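Local coordinates for protein Pcdhgc3 (Mus musculus, PDB 4ZI8) that probably acts as a calcium-dependent cell-adhesion protein, of which these three N-terminal extracellular cadherin repeats form part, and may help establish specific neuronal connections, at residues 193-198 with 228-233; 258-263 with 314-319; 271-274 with 280-283. All blocks are in the same frame, centred on the assembly; numbering follows the deposited sequence.

Contact 1: 193-198 with 228-233. With CA (calcium ion), chain Q; CA (calcium ion), chain R; CA (calcium ion), chain S.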
# COMPACT_ATOMS: atom_id res chain seq x y z
N ASP B 193 0.61 6.84 -12.66
CA ASP B 193 1.61 6.41 -13.61
C ASP B 193 2.88 7.18 -13.36
O ASP B 193 2.97 8.34 -13.72
CB ASP B 193 1.14 6.62 -15.05
CG ASP B 193 2.16 6.12 -16.07
OD1 ASP B 193 3.15 5.46 -15.69
OD2 ASP B 193 1.97 6.37 -17.27
N TRP B 194 3.88 6.53 -12.75
CA TRP B 194 5.12 7.19 -12.36
C TRP B 194 5.85 7.77 -13.56
O TRP B 194 6.46 8.85 -13.46
CB TRP B 194 6.07 6.23 -11.62
CG TRP B 194 7.31 6.94 -11.12
CD1 TRP B 194 7.51 7.48 -9.87
CD2 TRP B 194 8.51 7.20 -11.87
NE1 TRP B 194 8.76 8.05 -9.80
CE2 TRP B 194 9.39 7.90 -11.01
CE3 TRP B 194 8.92 6.92 -13.18
CZ2 TRP B 194 10.66 8.31 -11.41
CZ3 TRP B 194 10.18 7.32 -13.58
CH2 TRP B 194 11.03 8.02 -12.70
N GLU B 195 5.77 7.05 -14.68
CA GLU B 195 6.48 7.44 -15.88
C GLU B 195 5.95 8.74 -16.43
O GLU B 195 6.68 9.48 -17.06
CB GLU B 195 6.41 6.35 -16.95
CG GLU B 195 7.38 5.18 -16.73
CD GLU B 195 6.95 4.25 -15.61
OE1 GLU B 195 5.74 4.17 -15.34
OE2 GLU B 195 7.82 3.59 -14.99
N ARG B 196 4.67 9.03 -16.18
CA ARG B 196 4.04 10.20 -16.77
C ARG B 196 3.98 11.36 -15.76
O ARG B 196 4.36 12.48 -16.07
CB ARG B 196 2.65 9.82 -17.28
CG ARG B 196 1.75 11.00 -17.65
CD ARG B 196 0.36 10.52 -18.09
NE ARG B 196 -0.54 11.63 -18.40
CZ ARG B 196 -1.50 12.08 -17.59
NH1 ARG B 196 -1.71 11.49 -16.41
NH2 ARG B 196 -2.27 13.10 -17.95
N GLU B 197 3.53 11.09 -14.54
CA GLU B 197 3.49 12.11 -13.51
C GLU B 197 3.92 11.49 -12.18
O GLU B 197 3.14 10.79 -11.54
CB GLU B 197 2.08 12.71 -13.42
CG GLU B 197 2.03 14.05 -12.72
CD GLU B 197 0.62 14.65 -12.65
OE1 GLU B 197 -0.31 14.07 -13.27
OE2 GLU B 197 0.45 15.69 -11.96
N PRO B 198 5.18 11.74 -11.76
CA PRO B 198 5.70 11.07 -10.57
C PRO B 198 5.27 11.71 -9.26
O PRO B 198 5.56 11.17 -8.18
CB PRO B 198 7.22 11.18 -10.75
CG PRO B 198 7.41 12.39 -11.56
CD PRO B 198 6.24 12.45 -12.49
N ASN B 228 7.70 -1.71 -11.41
CA ASN B 228 8.38 -2.26 -12.57
C ASN B 228 7.36 -2.63 -13.63
O ASN B 228 7.09 -3.81 -13.86
CB ASN B 228 9.20 -3.48 -12.17
CG ASN B 228 10.20 -3.91 -13.23
OD1 ASN B 228 10.66 -3.11 -14.06
ND2 ASN B 228 10.59 -5.18 -13.17
N ASP B 229 6.76 -1.64 -14.27
CA ASP B 229 5.76 -1.94 -15.28
C ASP B 229 6.28 -1.65 -16.66
O ASP B 229 5.49 -1.46 -17.58
CB ASP B 229 4.45 -1.18 -15.01
CG ASP B 229 4.64 0.33 -14.83
OD1 ASP B 229 5.79 0.80 -14.80
OD2 ASP B 229 3.64 1.06 -14.68
N ASN B 230 7.60 -1.64 -16.82
CA ASN B 230 8.18 -1.57 -18.16
C ASN B 230 9.31 -2.56 -18.38
O ASN B 230 10.20 -2.68 -17.55
CB ASN B 230 8.69 -0.16 -18.45
CG ASN B 230 7.57 0.82 -18.59
OD1 ASN B 230 6.97 0.94 -19.66
ND2 ASN B 230 7.29 1.54 -17.52
N ALA B 231 9.26 -3.27 -19.50
CA ALA B 231 10.34 -4.19 -19.87
C ALA B 231 11.40 -3.41 -20.60
O ALA B 231 11.09 -2.41 -21.25
CB ALA B 231 9.83 -5.29 -20.76
N PRO B 232 12.65 -3.86 -20.49
CA PRO B 232 13.74 -3.33 -21.32
C PRO B 232 13.38 -3.47 -22.79
O PRO B 232 12.58 -4.34 -23.14
CB PRO B 232 14.92 -4.21 -20.95
CG PRO B 232 14.62 -4.62 -19.55
CD PRO B 232 13.15 -4.85 -19.52
N ALA B 233 13.94 -2.62 -23.63
CA ALA B 233 13.73 -2.71 -25.07
C ALA B 233 15.03 -2.44 -25.78
O ALA B 233 15.61 -1.37 -25.60
CB ALA B 233 12.66 -1.73 -25.53
CA CA Q . 7.18 2.19 -13.66
CA CA R . 3.74 3.29 -15.31
CA CA S . 11.72 -2.18 -15.93
O HOH W 1 4.33 2.76 -17.63
O HOH W 2 1.59 3.02 -15.89
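E195 and D229 meet through two shared calcium ions. The carboxylate of E195 splits between them: OE2 binds the chain Q ion at 2.0 Å, while OE1 binds the chain R ion at 2.2 Å. D229 answers likewise, with OD1 on the chain Q ion and OD2 on the chain R ion. That leaves E195 OE1 and D229 OD1 3.4 Å apart, a closeness of two carboxylate oxygens that the shared cations presumably offset. E195 reaches the pair because its chain bends about the CB-CG bond (chi2 74°). D193 adds OD1 to the chain R ion at 2.3 Å; E136 completes that shell with two waters and also binds the chain Q ion, whose shell D226, A227 and D262 finish. This is the calcium-binding linker between successive cadherin repeats, where D193-W194-E195 matches the DxE motif and 228-232 is the NDNxP part of the DxNDNxP motif beginning at D226. The third ion, chain S, takes N228 OD1 and the carbonyl O of N230, so consecutive linker residues serve different ions. One shell out, the amide of N230 faces E195 from the opposite direction, its plane 67° from the carboxylate, and ND2 donates to water 1 (3.2 Å), itself a ligand of the chain R ion. Within 193-198 an Asx turn steadies D193: the backbone N of E195 donates to OD1 from 61° above the carboxylate plane.

Contact 2: 258-263 with 314-319. With CA (calcium ion), chain S; CA (calcium ion), chain Q.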
# COMPACT_ATOMS: atom_id res chain seq x y z
N ALA B 258 19.97 -1.85 -24.61
CA ALA B 258 18.54 -1.81 -24.29
C ALA B 258 18.28 -0.66 -23.35
O ALA B 258 19.20 -0.24 -22.65
CB ALA B 258 18.09 -3.12 -23.66
N THR B 259 17.06 -0.15 -23.33
CA THR B 259 16.68 0.89 -22.38
C THR B 259 15.40 0.48 -21.64
O THR B 259 14.67 -0.38 -22.11
CB THR B 259 16.44 2.24 -23.06
OG1 THR B 259 15.32 2.11 -23.95
CG2 THR B 259 17.65 2.67 -23.86
N ASP B 260 15.14 1.13 -20.51
CA ASP B 260 14.03 0.75 -19.64
C ASP B 260 13.45 2.04 -19.06
O ASP B 260 14.18 2.90 -18.58
CB ASP B 260 14.48 -0.22 -18.53
CG ASP B 260 13.32 -0.90 -17.80
OD1 ASP B 260 12.42 -0.20 -17.28
OD2 ASP B 260 13.32 -2.15 -17.72
N LEU B 261 12.15 2.19 -19.12
CA LEU B 261 11.56 3.45 -18.71
C LEU B 261 11.38 3.58 -17.21
O LEU B 261 11.05 4.67 -16.71
CB LEU B 261 10.22 3.65 -19.42
CG LEU B 261 10.32 4.02 -20.90
CD1 LEU B 261 8.93 4.13 -21.50
CD2 LEU B 261 11.05 5.34 -21.05
N ASP B 262 11.56 2.49 -16.47
CA ASP B 262 11.31 2.53 -15.03
C ASP B 262 12.45 3.20 -14.26
O ASP B 262 13.52 3.50 -14.80
CB ASP B 262 11.09 1.14 -14.48
CG ASP B 262 9.83 0.49 -14.99
OD1 ASP B 262 8.76 1.12 -15.06
OD2 ASP B 262 9.91 -0.70 -15.28
N GLU B 263 12.20 3.42 -12.97
CA GLU B 263 13.13 4.12 -12.09
C GLU B 263 14.06 3.17 -11.34
O GLU B 263 13.67 2.08 -10.95
CB GLU B 263 12.35 4.97 -11.08
CG GLU B 263 13.19 5.59 -10.00
CD GLU B 263 12.34 6.31 -8.98
OE1 GLU B 263 11.59 5.63 -8.25
OE2 GLU B 263 12.42 7.56 -8.93
N ALA B 314 18.37 -8.83 -22.12
CA ALA B 314 18.44 -7.70 -21.20
C ALA B 314 17.32 -7.84 -20.16
O ALA B 314 16.16 -8.01 -20.56
CB ALA B 314 18.30 -6.37 -21.95
N LYS B 315 17.65 -7.80 -18.87
CA LYS B 315 16.65 -7.85 -17.81
C LYS B 315 16.95 -6.75 -16.81
O LYS B 315 18.13 -6.42 -16.57
CB LYS B 315 16.64 -9.22 -17.10
CG LYS B 315 15.75 -10.27 -17.80
CD LYS B 315 15.26 -11.37 -16.85
CE LYS B 315 14.20 -12.27 -17.54
NZ LYS B 315 13.82 -13.52 -16.79
N ASP B 316 15.91 -6.15 -16.24
CA ASP B 316 16.14 -5.10 -15.25
C ASP B 316 16.34 -5.76 -13.90
O ASP B 316 16.29 -6.99 -13.80
CB ASP B 316 15.00 -4.06 -15.23
CG ASP B 316 13.64 -4.66 -15.00
OD1 ASP B 316 13.47 -5.45 -14.05
OD2 ASP B 316 12.72 -4.35 -15.79
N LYS B 317 16.58 -4.95 -12.86
CA LYS B 317 16.76 -5.47 -11.50
C LYS B 317 15.51 -5.31 -10.64
O LYS B 317 15.59 -5.30 -9.41
CB LYS B 317 17.95 -4.79 -10.84
CG LYS B 317 19.27 -5.00 -11.57
CD LYS B 317 20.40 -4.24 -10.90
CE LYS B 317 21.73 -4.54 -11.56
NZ LYS B 317 22.95 -4.09 -10.80
N GLY B 318 14.35 -5.16 -11.27
CA GLY B 318 13.11 -4.97 -10.54
C GLY B 318 12.31 -6.26 -10.37
O GLY B 318 12.75 -7.32 -10.81
N ALA B 319 11.14 -6.15 -9.74
CA ALA B 319 10.29 -7.29 -9.48
C ALA B 319 9.67 -7.79 -10.78
O ALA B 319 9.34 -6.98 -11.65
CB ALA B 319 9.19 -6.93 -8.49
CA CA S . 11.72 -2.18 -15.93
CA CA Q . 7.18 2.19 -13.66
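D260 and D316 bring their carboxylates together on the chain S calcium ion. From its CB, D260 swings CG anti to the backbone N (chi1 -167°), which carries the carboxylate across toward strand 307-316. CG lies 2.8 Å from the ion, as expected when both oxygens of one carboxylate bind it. OD1 coordinates at 2.5 Å and also accepts the backbone N-H of D262 with its anti lone pair in a nearly straight bond (166°), closing an Asx turn. OD2 coordinates too, and sits 3.0 Å from D316 OD2, a closeness that the shared calcium ion presumably makes tolerable. The two carboxylate planes are turned 66° apart. D316 gives the ion just one oxygen, OD2, at 2.4 Å. Its OD1 instead takes the backbone N-H of G318 on the anti side, somewhat out of plane, in a second Asx turn that fixes the rotation of the group. D262, held by the first turn, bridges outward: OD2 joins the chain S ion and OD1 the chain Q ion at 2.4 Å. Two residues back along each strand, the methyl groups of A258 and A314 pack at 3.7 Å between CB atoms, in the interior where F234 also lies. With N228, N230 and N266 completing the shell, this is the calcium site at the membrane-distal end of a cadherin repeat, with D260 and D262 forming its DxD motif.

Contact 3: 271-274 with 280-283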
# COMPACT_ATOMS: atom_id res chain seq x y z
N TYR B 271 22.87 -7.31 -18.78
CA TYR B 271 22.97 -8.07 -20.03
C TYR B 271 23.55 -9.45 -19.76
O TYR B 271 24.49 -9.58 -19.01
CB TYR B 271 23.86 -7.34 -21.04
CG TYR B 271 23.34 -5.98 -21.42
CD1 TYR B 271 22.28 -5.86 -22.31
CD2 TYR B 271 23.91 -4.82 -20.90
CE1 TYR B 271 21.79 -4.62 -22.66
CE2 TYR B 271 23.42 -3.56 -21.25
CZ TYR B 271 22.36 -3.48 -22.14
OH TYR B 271 21.85 -2.26 -22.51
N SER B 272 22.99 -10.48 -20.38
CA SER B 272 23.49 -11.83 -20.19
C SER B 272 23.25 -12.62 -21.46
O SER B 272 22.46 -12.19 -22.32
CB SER B 272 22.83 -12.51 -18.99
OG SER B 272 21.44 -12.69 -19.20
N PHE B 273 23.94 -13.75 -21.58
CA PHE B 273 23.67 -14.67 -22.67
C PHE B 273 22.32 -15.30 -22.45
O PHE B 273 22.04 -15.82 -21.37
CB PHE B 273 24.76 -15.74 -22.77
CG PHE B 273 26.08 -15.22 -23.28
CD1 PHE B 273 26.18 -14.69 -24.55
CD2 PHE B 273 27.21 -15.26 -22.48
CE1 PHE B 273 27.41 -14.19 -25.03
CE2 PHE B 273 28.43 -14.79 -22.94
CZ PHE B 273 28.53 -14.26 -24.21
N GLY B 274 21.48 -15.26 -23.48
CA GLY B 274 20.14 -15.85 -23.40
C GLY B 274 20.21 -17.36 -23.27
O GLY B 274 21.22 -17.96 -23.64
N GLY B 280 28.77 -23.52 -25.48
CA GLY B 280 30.04 -23.10 -26.02
C GLY B 280 30.03 -21.62 -26.25
O GLY B 280 31.09 -21.01 -26.47
N VAL B 281 28.85 -21.00 -26.23
CA VAL B 281 28.81 -19.57 -26.50
C VAL B 281 29.63 -18.83 -25.42
O VAL B 281 30.33 -17.87 -25.73
CB VAL B 281 27.36 -19.01 -26.58
CG1 VAL B 281 26.56 -19.35 -25.33
CG2 VAL B 281 27.37 -17.52 -26.79
N ARG B 282 29.57 -19.32 -24.19
CA ARG B 282 30.26 -18.70 -23.06
C ARG B 282 31.75 -18.95 -23.08
O ARG B 282 32.51 -18.26 -22.40
CB ARG B 282 29.70 -19.23 -21.74
CG ARG B 282 28.40 -18.58 -21.34
CD ARG B 282 27.82 -19.17 -20.07
NE ARG B 282 26.59 -18.46 -19.70
CZ ARG B 282 25.38 -18.71 -20.22
NH1 ARG B 282 25.22 -19.65 -21.15
NH2 ARG B 282 24.34 -17.99 -19.80
N GLU B 283 32.16 -19.96 -23.83
CA GLU B 283 33.57 -20.27 -23.95
C GLU B 283 34.18 -19.50 -25.11
O GLU B 283 35.36 -19.19 -25.10
CB GLU B 283 33.75 -21.78 -24.11
CG GLU B 283 33.26 -22.57 -22.90
CD GLU B 283 34.17 -22.40 -21.69
OE1 GLU B 283 35.19 -21.70 -21.83
OE2 GLU B 283 33.86 -22.96 -20.61
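F273 presents two different aspects of its ring to the short helix that begins at V281. Over one face comes V281 CG2, 4.1 Å from the ring centroid and 28° off the normal, a CH-pi contact made mostly with the CD1 and CE1 side. That methyl is delivered by the valine's first torsion, which sets CG2 anti to the backbone N. R282 CG comes obliquely to the ring near CD2 and CE2, 3.7 Å from CD2. From CG to NE the arginine runs extended, sliding past the phenylalanine in the reverse direction, and this extended chain carries the guanidinium back to F273 CB. There one face of the guanidinium receives F273 CB, 3.7 Å above the plane and displaced toward the rim. Ring and guanidinium planes lie 72° apart, so the two groups do not stack. R282 NH2 also comes within 3.5 Å of the F273 carbonyl O, without forming a hydrogen bond. G280 occupies the N-cap position, and its carbonyl O accepts from the backbone N of E283 in the first turn. The contact is a surface patch in the third cadherin repeat, joining the end of edge strand 269-273 to helix 281-284, with F273 also resting on F285 and L287 of strand 285-287 and, like V281, on I310 of strand 307-316.

How the contacts relate
Contacts 1 and 2 supply much of one three-calcium cluster, their centres 9 Å apart: they share the chain Q and chain S ions, while the chain R ion is bound from contact 1 but not contact 2. E195 OE2 and D262 OD1 lie 2.6 Å apart on the chain Q ion, and a probable hydrogen bond from N228 ND2 to A319 O (2.7 Å) ties the linker to 314-319. Contact 3 takes no part in it, its centre about 29 Å from that of contact 1 and about 20 Å from that of contact 2. Y271 connects it to contact 2, with OH probably hydrogen-bonded to A258 N at 2.8 Å and its ring packed on A314, whose strand neighbours 269-273.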